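Long-range contacts in methanosaeta concilii ACLY-B (Methanothrix soehngenii, PDB 6ZNW), which probably serves as one of two chains of an ATP-citrate lyase, turning citrate and coenzyme A into acetyl-CoA and oxaloacetate, and binds citryl-coenzyme A in its citrate synthase-like part: residues B[85-90]-B[110-115]; B[206-211]-B[236-241]; B[226-231]-B[251-256]; B[437-442]-B[583-588]. All coordinates share one frame; numbering follows the deposited sequence.

The four contacts illustrate how one long chain builds two very different modules. Contacts 1, 2 and 3 belong to the alpha/beta part: contacts 1 and 3 each pair two strands that a helix links, in separate sheets, with centres about 29 Å apart. Contact 2 crosses contact 3 along the chain, their centres lying about 17 Å apart, since helix 239-247 of contact 2 connects the two strands of contact 3. Contact 4 is a helix pair in the citrate synthase-like part, its centre about 79 Å from that of contact 3. There, the side chain of Leu584 is about 8 Å from bound citryl-coenzyme A, whereas that of Glu114 in contact 1 is about 4 Å from a magnesium ion.

Contact 1: residues B[85-90]-B[110-115]; sequences VNFASH and AVIAEG
Phe87 and Ile112 meet just where the parallel strand pair 83-86 and 108-111 gives way to loops, and they make the tight part of this contact. Two backbone hydrogen bonds hold the strand ends, Asn86 N to Ala110 O at 2.9 Å and Ile112 N to Asn86 O at 3.2 Å. Beside this ladder Ile112 sets both its branches against the CD1-CE1 side of the Phe87 ring, meeting it obliquely: CG1 lies 3.8 Å from Phe87 CE1, and CG2 4.0 Å from Phe87 CD1. With CG1 anti to the carbonyl carbon (chi1 -78°), both branches can reach the ring, while CD1 extends back to Val85 CG1 at 4.2 Å. An alanine in place of Ile112 is likely to open a gap beside the Phe87 ring and leave Val85 CG1 without this partner.

Beyond the ladder the chains no longer pair directly and a water takes over, donating to Asn86 O and Ala88 O and accepting from Ala113 N at 2.9 Å; Ala113 CB sits 3.4 Å from Ala88 O. The partly exposed outer end meets mostly through backbone carbonyls, His90 CB lying 3.3 Å from Glu114 O. Asn86 OD1 closes an Asx turn by accepting from Ala88 N, and its ND2 is bonded to Thr96 and Thr97.

The two threonines lie on helix 93-102, which links the strands as a beta-alpha-beta unit and packs on Val111 and Ala113. Strand 15-18 flanks 83-86, and strand 134-136 flanks 108-111, as in a Rossmann-like sheet.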
loop_
_atom_site.group_PDB
_atom_site.type_symbol
_atom_site.label_atom_id
_atom_site.label_comp_id
_atom_site.label_asym_id
_atom_site.label_seq_id
_atom_site.Cartn_x
_atom_site.Cartn_y
_atom_site.Cartn_z
ATOM N N VAL B 85 -4.843 -37.896 -30.249
ATOM C CA VAL B 85 -5.246 -36.939 -31.264
ATOM C C VAL B 85 -4.103 -35.933 -31.314
ATOM O O VAL B 85 -3.912 -35.170 -30.375
ATOM C CB VAL B 85 -6.611 -36.299 -30.935
ATOM C CG1 VAL B 85 -7.027 -35.336 -32.038
ATOM C CG2 VAL B 85 -7.678 -37.376 -30.731
ATOM N N ASN B 86 -3.280 -36.016 -32.359
ATOM C CA ASN B 86 -2.061 -35.233 -32.506
ATOM C C ASN B 86 -2.238 -33.939 -33.301
ATOM O O ASN B 86 -2.360 -33.957 -34.527
ATOM C CB ASN B 86 -0.964 -36.124 -33.122
ATOM C CG ASN B 86 0.433 -35.579 -33.040
ATOM O OD1 ASN B 86 0.666 -34.480 -32.557
ATOM N ND2 ASN B 86 1.399 -36.344 -33.510
ATOM N N PHE B 87 -2.209 -32.811 -32.594
ATOM C CA PHE B 87 -2.305 -31.490 -33.211
ATOM C C PHE B 87 -0.939 -30.828 -33.374
ATOM O O PHE B 87 -0.888 -29.623 -33.607
ATOM C CB PHE B 87 -3.254 -30.561 -32.424
ATOM C CG PHE B 87 -4.720 -30.888 -32.585
ATOM C CD1 PHE B 87 -5.404 -30.533 -33.735
ATOM C CD2 PHE B 87 -5.419 -31.532 -31.577
ATOM C CE1 PHE B 87 -6.743 -30.856 -33.897
ATOM C CE2 PHE B 87 -6.773 -31.819 -31.725
ATOM C CZ PHE B 87 -7.419 -31.501 -32.897
ATOM N N ALA B 88 0.172 -31.592 -33.285
ATOM C CA ALA B 88 1.502 -31.015 -33.488
ATOM C C ALA B 88 1.629 -30.491 -34.923
ATOM O O ALA B 88 0.976 -31.010 -35.830
ATOM C CB ALA B 88 2.585 -32.052 -33.223
ATOM N N SER B 89 2.440 -29.440 -35.110
ATOM C CA SER B 89 2.704 -28.853 -36.421
ATOM C C SER B 89 3.415 -29.881 -37.330
ATOM O O SER B 89 3.887 -30.907 -36.835
ATOM C CB SER B 89 3.586 -27.615 -36.261
ATOM O OG SER B 89 4.948 -27.932 -35.999
ATOM N N HIS B 90 3.527 -29.597 -38.647
ATOM C CA HIS B 90 4.239 -30.509 -39.553
ATOM C C HIS B 90 5.727 -30.662 -39.170
ATOM O O HIS B 90 6.359 -31.654 -39.546
ATOM C CB HIS B 90 4.071 -30.094 -41.026
ATOM C CG HIS B 90 4.808 -28.850 -41.411
ATOM N ND1 HIS B 90 4.269 -27.594 -41.192
ATOM C CD2 HIS B 90 6.009 -28.708 -42.020
ATOM C CE1 HIS B 90 5.163 -26.733 -41.657
ATOM N NE2 HIS B 90 6.230 -27.354 -42.159
ATOM N N ALA B 110 -3.954 -40.112 -34.566
ATOM C CA ALA B 110 -4.536 -39.337 -35.645
ATOM C C ALA B 110 -3.634 -38.120 -35.844
ATOM O O ALA B 110 -3.419 -37.365 -34.906
ATOM C CB ALA B 110 -5.945 -38.904 -35.287
ATOM N N VAL B 111 -3.042 -37.981 -37.038
ATOM C CA VAL B 111 -2.127 -36.891 -37.374
ATOM C C VAL B 111 -2.862 -35.842 -38.192
ATOM O O VAL B 111 -3.247 -36.110 -39.329
ATOM C CB VAL B 111 -0.876 -37.403 -38.113
ATOM C CG1 VAL B 111 0.139 -36.274 -38.301
ATOM C CG2 VAL B 111 -0.252 -38.584 -37.378
ATOM N N ILE B 112 -3.060 -34.656 -37.616
ATOM C CA ILE B 112 -3.819 -33.581 -38.245
ATOM C C ILE B 112 -2.965 -32.751 -39.237
ATOM O O ILE B 112 -3.471 -32.319 -40.283
ATOM C CB ILE B 112 -4.497 -32.698 -37.116
ATOM C CG1 ILE B 112 -5.770 -33.366 -36.521
ATOM C CG2 ILE B 112 -4.857 -31.304 -37.606
ATOM C CD1 ILE B 112 -5.664 -34.742 -35.948
ATOM N N ALA B 113 -1.681 -32.533 -38.904
ATOM C CA ALA B 113 -0.769 -31.680 -39.658
ATOM C C ALA B 113 -0.719 -31.900 -41.169
ATOM O O ALA B 113 -0.673 -33.029 -41.654
ATOM C CB ALA B 113 0.634 -31.774 -39.090
ATOM N N GLU B 114 -0.728 -30.788 -41.898
ATOM C CA GLU B 114 -0.569 -30.718 -43.343
ATOM C C GLU B 114 0.888 -30.300 -43.580
ATOM O O GLU B 114 1.430 -29.474 -42.833
ATOM C CB GLU B 114 -1.482 -29.634 -43.941
ATOM C CG GLU B 114 -2.935 -29.749 -43.525
ATOM C CD GLU B 114 -3.830 -30.447 -44.529
ATOM O OE1 GLU B 114 -3.420 -30.572 -45.711
ATOM O OE2 GLU B 114 -4.940 -30.875 -44.132
ATOM N N GLY B 115 1.503 -30.852 -44.615
ATOM C CA GLY B 115 2.878 -30.518 -44.963
ATOM C C GLY B 115 3.926 -31.438 -44.375
ATOM O O GLY B 115 5.089 -31.049 -44.246
HETATM O O HOH W 1 -0.518 -33.224 -36.381
#

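Contact 2: residues B[206-211]-B[236-241]; sequences RYPGSN and GEDEYM
Asn211 reaches across to Asp238 through a single, fairly straight hydrogen bond, ND2 to OD2 at 2.9 Å. The acceptor lies almost in the amide plane of Asn211, but the donor meets the anti side of OD2 and stands 35° out of the carboxylate plane. The amide and carboxylate planes are 41° apart, and the two side chains run past one another in opposite senses. Asp238 has CG anti to its own backbone N (chi1 175°), which sends the carboxylate across to the loop, where OD2 also accepts from the backbone N of Met212.

Met241, one helical turn on, crosses Asn211 at about a right angle. SD lies 3.9 Å from Asn211 CG, and the bend at chi3 brings CE to 3.9 Å from Asn211 CB. ND2 is thus held by the carboxylate while the thioether packs against the amide carbon and CB; OD1 has a hydrogen-bond partner outside the two segments.

At the other end Arg206 NH2 comes within 3.6 Å of Gly236 N without bonding to it; both groups turn to Glu285 OE2, and Arg206 NH1 bonds to Lys279 O.

This contact ties the loop after strand 196-201 to the start of helix 239-247. Tyr126 of the citrate lyase chain packs on Asn211 and Asp238, while the loop leads directly into helix 212-221 and helix 287-296 covers Tyr240.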
loop_
_atom_site.group_PDB
_atom_site.type_symbol
_atom_site.label_atom_id
_atom_site.label_comp_id
_atom_site.label_asym_id
_atom_site.label_seq_id
_atom_site.Cartn_x
_atom_site.Cartn_y
_atom_site.Cartn_z
ATOM N N ARG B 206 -0.032 -38.405 -50.678
ATOM C CA ARG B 206 0.041 -39.597 -51.543
ATOM C C ARG B 206 0.594 -40.835 -50.804
ATOM O O ARG B 206 0.334 -41.942 -51.259
ATOM C CB ARG B 206 0.678 -39.369 -52.925
ATOM C CG ARG B 206 2.170 -39.220 -53.087
ATOM C CD ARG B 206 2.552 -39.392 -54.569
ATOM N NE ARG B 206 1.995 -38.323 -55.400
ATOM C CZ ARG B 206 1.362 -38.509 -56.554
ATOM N NH1 ARG B 206 0.877 -37.473 -57.226
ATOM N NH2 ARG B 206 1.216 -39.734 -57.050
ATOM N N TYR B 207 1.191 -40.679 -49.610
ATOM C CA TYR B 207 1.612 -41.823 -48.788
ATOM C C TYR B 207 0.955 -41.678 -47.411
ATOM O O TYR B 207 1.518 -41.029 -46.530
ATOM C CB TYR B 207 3.144 -41.912 -48.670
ATOM C CG TYR B 207 3.798 -42.088 -50.018
ATOM C CD1 TYR B 207 3.840 -43.331 -50.636
ATOM C CD2 TYR B 207 4.297 -41.000 -50.716
ATOM C CE1 TYR B 207 4.377 -43.487 -51.910
ATOM C CE2 TYR B 207 4.848 -41.145 -51.983
ATOM C CZ TYR B 207 4.879 -42.390 -52.580
ATOM O OH TYR B 207 5.401 -42.531 -53.842
ATOM N N PRO B 208 -0.271 -42.200 -47.223
ATOM C CA PRO B 208 -0.944 -42.018 -45.920
ATOM C C PRO B 208 -0.489 -43.019 -44.856
ATOM O O PRO B 208 0.166 -44.010 -45.169
ATOM C CB PRO B 208 -2.424 -42.188 -46.273
ATOM C CG PRO B 208 -2.413 -43.161 -47.440
ATOM C CD PRO B 208 -1.101 -42.969 -48.175
ATOM N N GLY B 209 -0.833 -42.747 -43.603
ATOM C CA GLY B 209 -0.539 -43.631 -42.478
ATOM C C GLY B 209 -1.330 -44.919 -42.585
ATOM O O GLY B 209 -0.852 -45.993 -42.209
ATOM N N SER B 210 -2.549 -44.810 -43.125
ATOM C CA SER B 210 -3.440 -45.921 -43.391
ATOM C C SER B 210 -4.151 -45.672 -44.714
ATOM O O SER B 210 -4.546 -44.548 -45.013
ATOM C CB SER B 210 -4.447 -46.113 -42.259
ATOM O OG SER B 210 -5.216 -44.948 -41.990
ATOM N N ASN B 211 -4.254 -46.712 -45.537
ATOM C CA ASN B 211 -4.938 -46.636 -46.824
ATOM C C ASN B 211 -6.440 -46.851 -46.641
ATOM O O ASN B 211 -6.861 -47.363 -45.604
ATOM C CB ASN B 211 -4.345 -47.656 -47.796
ATOM C CG ASN B 211 -2.953 -47.271 -48.223
ATOM O OD1 ASN B 211 -1.951 -47.719 -47.655
ATOM N ND2 ASN B 211 -2.858 -46.385 -49.205
ATOM N N GLY B 236 -2.076 -41.249 -57.283
ATOM C CA GLY B 236 -1.769 -42.413 -56.468
ATOM C C GLY B 236 -2.565 -43.637 -56.873
ATOM O O GLY B 236 -3.437 -43.563 -57.743
ATOM N N GLU B 237 -2.281 -44.779 -56.241
ATOM C CA GLU B 237 -2.958 -46.031 -56.596
ATOM C C GLU B 237 -3.711 -46.686 -55.450
ATOM O O GLU B 237 -3.929 -47.899 -55.482
ATOM C CB GLU B 237 -1.960 -47.026 -57.193
ATOM C CG GLU B 237 -1.572 -46.694 -58.612
ATOM C CD GLU B 237 -0.471 -47.574 -59.162
ATOM O OE1 GLU B 237 0.237 -47.117 -60.087
ATOM O OE2 GLU B 237 -0.308 -48.713 -58.663
ATOM N N ASP B 238 -4.092 -45.900 -54.446
ATOM C CA ASP B 238 -4.806 -46.369 -53.267
ATOM C C ASP B 238 -6.090 -47.128 -53.626
ATOM O O ASP B 238 -6.292 -48.239 -53.146
ATOM C CB ASP B 238 -5.092 -45.168 -52.338
ATOM C CG ASP B 238 -5.925 -45.454 -51.104
ATOM O OD1 ASP B 238 -7.127 -45.754 -51.257
ATOM O OD2 ASP B 238 -5.388 -45.329 -49.986
ATOM N N GLU B 239 -6.939 -46.542 -54.485
ATOM C CA GLU B 239 -8.224 -47.107 -54.901
ATOM C C GLU B 239 -8.096 -48.460 -55.607
ATOM O O GLU B 239 -9.026 -49.266 -55.540
ATOM C CB GLU B 239 -9.022 -46.097 -55.741
ATOM C CG GLU B 239 -9.443 -44.858 -54.963
ATOM C CD GLU B 239 -8.450 -43.709 -54.912
ATOM O OE1 GLU B 239 -7.257 -43.925 -55.225
ATOM O OE2 GLU B 239 -8.868 -42.585 -54.554
ATOM N N TYR B 240 -6.928 -48.735 -56.227
ATOM C CA TYR B 240 -6.652 -50.026 -56.857
ATOM C C TYR B 240 -6.511 -51.153 -55.836
ATOM O O TYR B 240 -6.691 -52.300 -56.200
ATOM C CB TYR B 240 -5.443 -49.966 -57.810
ATOM C CG TYR B 240 -5.770 -49.178 -59.053
ATOM C CD1 TYR B 240 -6.468 -49.760 -60.105
ATOM C CD2 TYR B 240 -5.480 -47.824 -59.135
ATOM C CE1 TYR B 240 -6.839 -49.019 -61.220
ATOM C CE2 TYR B 240 -5.846 -47.074 -60.241
ATOM C CZ TYR B 240 -6.540 -47.671 -61.277
ATOM O OH TYR B 240 -6.890 -46.915 -62.370
ATOM N N MET B 241 -6.227 -50.839 -54.563
ATOM C CA MET B 241 -6.189 -51.853 -53.513
ATOM C C MET B 241 -7.628 -52.335 -53.246
ATOM O O MET B 241 -7.844 -53.531 -53.061
ATOM C CB MET B 241 -5.573 -51.281 -52.227
ATOM C CG MET B 241 -4.106 -50.952 -52.366
ATOM S SD MET B 241 -3.512 -49.900 -51.024
ATOM C CE MET B 241 -3.632 -51.033 -49.645
#

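Contact 3: residues B[226-231]-B[251-256]; sequences KMIACL and ITKPLV
Ile228 and Leu255 pair as parallel strands, the backbone of 227-231 being stitched to 254-256 by Ile228 N to Pro254 O at 3.0 Å, Val256 N to Ile228 O at 2.8 Å and Cys230 N to Val256 O at 2.8 Å. Two CA-H...O contacts, from Leu255 CA to Ile228 O and from Ala229 CA to Val256 O, reinforce the ladder.

Ile228 carries most of the side-chain packing. Its CG2 branch lies 3.6 Å from Leu255 CD1, and Leu255 CD1 also comes within 3.4 Å of Ile228 O. Leu255 arrives there because its CG is anti to the backbone N (chi1 173°), beside its own carbonyl carbon. The other branch of Ile228 goes a different way: CD1 touches Ile251 CG2 at 3.9 Å and also reaches Lys253 CB, the side chains of Ile228 and Lys253 crossing at about a right angle. Only the root of Lys253 joins this packing, since its extended chain carries NZ off to backbone carbonyls including those of Tyr219, Asn222 and Ile225, which together close round the ammonium group.

On the reverse face Met227 CE meets Val256 CG2 at 4.2 Å, and Ala229 CB lies against Val256 CB.

The pair forms one edge of a mixed sheet within this chain, 255-260 being its outermost strand there, and is joined through helix 239-247 in a beta-alpha-beta unit. That helix and helix 212-221 cover the face of Ile228 and Leu255; helix 308-321 lies on the side of Met227 and Ala229, and strand 172-176 continues the sheet beyond 227-233.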
loop_
_atom_site.group_PDB
_atom_site.type_symbol
_atom_site.label_atom_id
_atom_site.label_comp_id
_atom_site.label_asym_id
_atom_site.label_seq_id
_atom_site.Cartn_x
_atom_site.Cartn_y
_atom_site.Cartn_z
ATOM N N LYS B 226 -23.642 -52.999 -42.822
ATOM C CA LYS B 226 -24.222 -53.773 -43.935
ATOM C C LYS B 226 -23.938 -53.114 -45.312
ATOM O O LYS B 226 -24.270 -53.687 -46.346
ATOM C CB LYS B 226 -25.753 -53.894 -43.766
ATOM C CG LYS B 226 -26.244 -54.122 -42.334
ATOM C CD LYS B 226 -25.939 -55.532 -41.843
ATOM C CE LYS B 226 -26.582 -55.830 -40.512
ATOM N NZ LYS B 226 -26.498 -54.676 -39.581
ATOM N N MET B 227 -23.336 -51.919 -45.318
ATOM C CA MET B 227 -23.113 -51.121 -46.504
ATOM C C MET B 227 -21.775 -50.404 -46.405
ATOM O O MET B 227 -21.511 -49.781 -45.382
ATOM C CB MET B 227 -24.199 -50.032 -46.491
ATOM C CG MET B 227 -24.748 -49.691 -47.833
ATOM S SD MET B 227 -25.916 -48.328 -47.630
ATOM C CE MET B 227 -25.337 -47.273 -48.897
ATOM N N ILE B 228 -20.960 -50.426 -47.465
ATOM C CA ILE B 228 -19.698 -49.684 -47.474
ATOM C C ILE B 228 -19.769 -48.545 -48.516
ATOM O O ILE B 228 -20.340 -48.732 -49.583
ATOM C CB ILE B 228 -18.451 -50.594 -47.624
ATOM C CG1 ILE B 228 -18.503 -51.754 -46.636
ATOM C CG2 ILE B 228 -17.152 -49.816 -47.433
ATOM C CD1 ILE B 228 -17.529 -52.879 -46.963
ATOM N N ALA B 229 -19.266 -47.348 -48.177
ATOM C CA ALA B 229 -19.280 -46.206 -49.090
ATOM C C ALA B 229 -17.931 -45.519 -49.047
ATOM O O ALA B 229 -17.368 -45.373 -47.964
ATOM C CB ALA B 229 -20.373 -45.225 -48.688
ATOM N N CYS B 230 -17.391 -45.118 -50.202
ATOM C CA CYS B 230 -16.109 -44.432 -50.210
ATOM C C CYS B 230 -16.008 -43.365 -51.287
ATOM O O CYS B 230 -16.630 -43.465 -52.347
ATOM C CB CYS B 230 -14.932 -45.406 -50.251
ATOM S SG CYS B 230 -14.551 -46.080 -51.886
ATOM N N LEU B 231 -15.235 -42.325 -50.986
ATOM C CA LEU B 231 -15.024 -41.210 -51.887
ATOM C C LEU B 231 -13.523 -40.985 -52.021
ATOM O O LEU B 231 -12.877 -40.559 -51.069
ATOM C CB LEU B 231 -15.691 -39.968 -51.297
ATOM C CG LEU B 231 -15.740 -38.740 -52.188
ATOM C CD1 LEU B 231 -16.631 -38.971 -53.406
ATOM C CD2 LEU B 231 -16.212 -37.525 -51.388
ATOM N N ILE B 251 -14.355 -58.227 -50.280
ATOM C CA ILE B 251 -15.422 -57.306 -49.917
ATOM C C ILE B 251 -16.714 -57.853 -50.546
ATOM O O ILE B 251 -16.888 -57.803 -51.765
ATOM C CB ILE B 251 -15.129 -55.849 -50.375
ATOM C CG1 ILE B 251 -13.774 -55.341 -49.861
ATOM C CG2 ILE B 251 -16.263 -54.910 -49.980
ATOM C CD1 ILE B 251 -13.186 -54.246 -50.710
ATOM N N THR B 252 -17.580 -58.438 -49.713
ATOM C CA THR B 252 -18.861 -59.018 -50.114
ATOM C C THR B 252 -20.040 -58.051 -49.895
ATOM O O THR B 252 -21.080 -58.186 -50.546
ATOM C CB THR B 252 -19.091 -60.339 -49.376
ATOM O OG1 THR B 252 -19.178 -60.070 -47.968
ATOM C CG2 THR B 252 -18.010 -61.378 -49.683
ATOM N N LYS B 253 -19.893 -57.099 -48.969
ATOM C CA LYS B 253 -20.935 -56.112 -48.696
ATOM C C LYS B 253 -21.020 -55.130 -49.859
ATOM O O LYS B 253 -19.996 -54.849 -50.482
ATOM C CB LYS B 253 -20.632 -55.377 -47.385
ATOM C CG LYS B 253 -20.954 -56.214 -46.164
ATOM C CD LYS B 253 -20.341 -55.655 -44.910
ATOM C CE LYS B 253 -20.307 -56.720 -43.852
ATOM N NZ LYS B 253 -19.698 -56.209 -42.607
ATOM N N PRO B 254 -22.224 -54.624 -50.205
ATOM C CA PRO B 254 -22.312 -53.681 -51.336
ATOM C C PRO B 254 -21.521 -52.400 -51.078
ATOM O O PRO B 254 -21.617 -51.816 -50.000
ATOM C CB PRO B 254 -23.819 -53.442 -51.496
ATOM C CG PRO B 254 -24.405 -53.771 -50.164
ATOM C CD PRO B 254 -23.544 -54.860 -49.583
ATOM N N LEU B 255 -20.684 -52.013 -52.050
ATOM C CA LEU B 255 -19.800 -50.855 -51.933
ATOM C C LEU B 255 -20.115 -49.726 -52.927
ATOM O O LEU B 255 -20.036 -49.930 -54.130
ATOM C CB LEU B 255 -18.333 -51.323 -52.059
ATOM C CG LEU B 255 -17.226 -50.273 -52.134
ATOM C CD1 LEU B 255 -17.249 -49.325 -50.983
ATOM C CD2 LEU B 255 -15.889 -50.935 -52.194
ATOM N N VAL B 256 -20.452 -48.535 -52.413
ATOM C CA VAL B 256 -20.698 -47.340 -53.222
ATOM C C VAL B 256 -19.347 -46.643 -53.365
ATOM O O VAL B 256 -18.673 -46.431 -52.365
ATOM C CB VAL B 256 -21.750 -46.388 -52.587
ATOM C CG1 VAL B 256 -21.931 -45.133 -53.435
ATOM C CG2 VAL B 256 -23.086 -47.097 -52.394
#

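Contact 4: residues B[437-442]-B[583-588]; sequences SSLCSG and GLIGHI
Leu439 and Leu584 interlock where two helices of the citrate synthase-like fold cross, joined by apolar side chains packing on side chains and on the facing backbone. Axes of the short segments approach to 9.5 Å, with their directions 128° apart, and no hydrogen bond passes between them.

The two leucines lie at about a right angle. Leu439 has CG anti to its backbone N (chi1 173°), and this swings CD1 over to the opposing helix, 3.8 Å from Leu584 CB and 4.1 Å from Ile585 CG1. Leu584 CD1 in turn rests 3.8 Å from Gly442 C, at a place where any beta carbon on the glycine would be tight against that methyl.

Ile588, one turn further along, points its CD1 between Ser438 and Leu439, 3.4 Å from Leu439 N and 4.1 Å from Leu439 CB. A glycine here would probably leave a gap against Ser438 and Leu439 and strip the helix pair of its contacts at that end.

All the touching residues are buried, and other copies of this protein close in as well: Ala577 of the second subunit packs on Leu439, and Trp392 of that subunit on Ile585. Helix 420-430 lies against Ser438 and Ile588. Ser438 divides its roles between its two side-chain atoms: OG is bonded to Asp434 O, while CB sits 3.6 Å from Ile588 CG1.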
loop_
_atom_site.group_PDB
_atom_site.type_symbol
_atom_site.label_atom_id
_atom_site.label_comp_id
_atom_site.label_asym_id
_atom_site.label_seq_id
_atom_site.Cartn_x
_atom_site.Cartn_y
_atom_site.Cartn_z
ATOM N N SER B 437 6.811 -1.047 -3.951
ATOM C CA SER B 437 6.464 -1.201 -2.545
ATOM C C SER B 437 6.950 0.013 -1.757
ATOM O O SER B 437 6.229 0.495 -0.897
ATOM C CB SER B 437 7.142 -2.446 -1.957
ATOM O OG SER B 437 6.646 -3.620 -2.571
ATOM N N SER B 438 8.206 0.465 -2.032
ATOM C CA SER B 438 8.816 1.599 -1.338
ATOM C C SER B 438 8.032 2.891 -1.650
ATOM O O SER B 438 7.738 3.669 -0.740
ATOM C CB SER B 438 10.293 1.759 -1.736
ATOM O OG SER B 438 11.010 0.571 -1.442
ATOM N N LEU B 439 7.652 3.080 -2.901
ATOM C CA LEU B 439 6.847 4.224 -3.306
ATOM C C LEU B 439 5.509 4.292 -2.556
ATOM O O LEU B 439 5.133 5.355 -2.050
ATOM C CB LEU B 439 6.624 4.198 -4.837
ATOM C CG LEU B 439 5.638 5.258 -5.428
ATOM C CD1 LEU B 439 6.135 6.714 -5.184
ATOM C CD2 LEU B 439 5.382 4.993 -6.895
ATOM N N CYS B 440 4.785 3.177 -2.504
ATOM C CA CYS B 440 3.477 3.105 -1.823
ATOM C C CYS B 440 3.640 3.257 -0.332
ATOM O O CYS B 440 2.826 3.869 0.268
ATOM C CB CYS B 440 2.706 1.833 -2.198
ATOM S SG CYS B 440 2.237 1.788 -3.955
ATOM N N SER B 441 4.710 2.746 0.264
ATOM C CA SER B 441 4.988 2.948 1.680
ATOM C C SER B 441 5.023 4.486 2.029
ATOM O O SER B 441 4.432 4.918 3.021
ATOM C CB SER B 441 6.301 2.269 2.044
ATOM O OG SER B 441 6.396 2.251 3.444
ATOM N N GLY B 442 5.673 5.268 1.187
ATOM C CA GLY B 442 5.734 6.716 1.336
ATOM C C GLY B 442 4.455 7.451 0.934
ATOM O O GLY B 442 4.022 8.339 1.666
ATOM N N GLY B 583 9.912 12.788 -6.449
ATOM C CA GLY B 583 10.931 12.839 -5.419
ATOM C C GLY B 583 11.010 11.535 -4.647
ATOM O O GLY B 583 12.123 11.102 -4.327
ATOM N N LEU B 584 9.862 10.883 -4.363
ATOM C CA LEU B 584 9.880 9.561 -3.661
ATOM C C LEU B 584 10.651 8.536 -4.439
ATOM O O LEU B 584 11.523 7.896 -3.870
ATOM C CB LEU B 584 8.479 8.996 -3.317
ATOM C CG LEU B 584 7.549 9.878 -2.472
ATOM C CD1 LEU B 584 6.313 9.118 -1.992
ATOM C CD2 LEU B 584 8.253 10.424 -1.303
ATOM N N ILE B 585 10.379 8.389 -5.746
ATOM C CA ILE B 585 11.147 7.476 -6.597
ATOM C C ILE B 585 12.641 7.867 -6.597
ATOM O O ILE B 585 13.487 7.007 -6.434
ATOM C CB ILE B 585 10.544 7.465 -8.042
ATOM C CG1 ILE B 585 9.142 6.722 -8.027
ATOM C CG2 ILE B 585 11.537 6.809 -9.058
ATOM C CD1 ILE B 585 8.350 6.975 -9.283
ATOM N N GLY B 586 12.948 9.165 -6.716
ATOM C CA GLY B 586 14.325 9.635 -6.610
ATOM C C GLY B 586 15.021 9.224 -5.300
ATOM O O GLY B 586 16.164 8.761 -5.325
ATOM N N HIS B 587 14.379 9.396 -4.152
ATOM C CA HIS B 587 14.948 9.002 -2.856
ATOM C C HIS B 587 15.160 7.509 -2.759
ATOM O O HIS B 587 16.188 7.055 -2.243
ATOM C CB HIS B 587 14.079 9.499 -1.678
ATOM C CG HIS B 587 14.245 10.968 -1.439
ATOM N ND1 HIS B 587 15.475 11.493 -1.057
ATOM C CD2 HIS B 587 13.368 11.992 -1.635
ATOM C CE1 HIS B 587 15.313 12.812 -1.047
ATOM N NE2 HIS B 587 14.054 13.155 -1.335
ATOM N N ILE B 588 14.217 6.714 -3.299
ATOM C CA ILE B 588 14.357 5.253 -3.309
ATOM C C ILE B 588 15.598 4.859 -4.094
ATOM O O ILE B 588 16.380 4.025 -3.627
ATOM C CB ILE B 588 13.050 4.600 -3.891
ATOM C CG1 ILE B 588 11.849 4.819 -2.926
ATOM C CG2 ILE B 588 13.259 3.101 -4.218
ATOM C CD1 ILE B 588 10.500 4.827 -3.613
#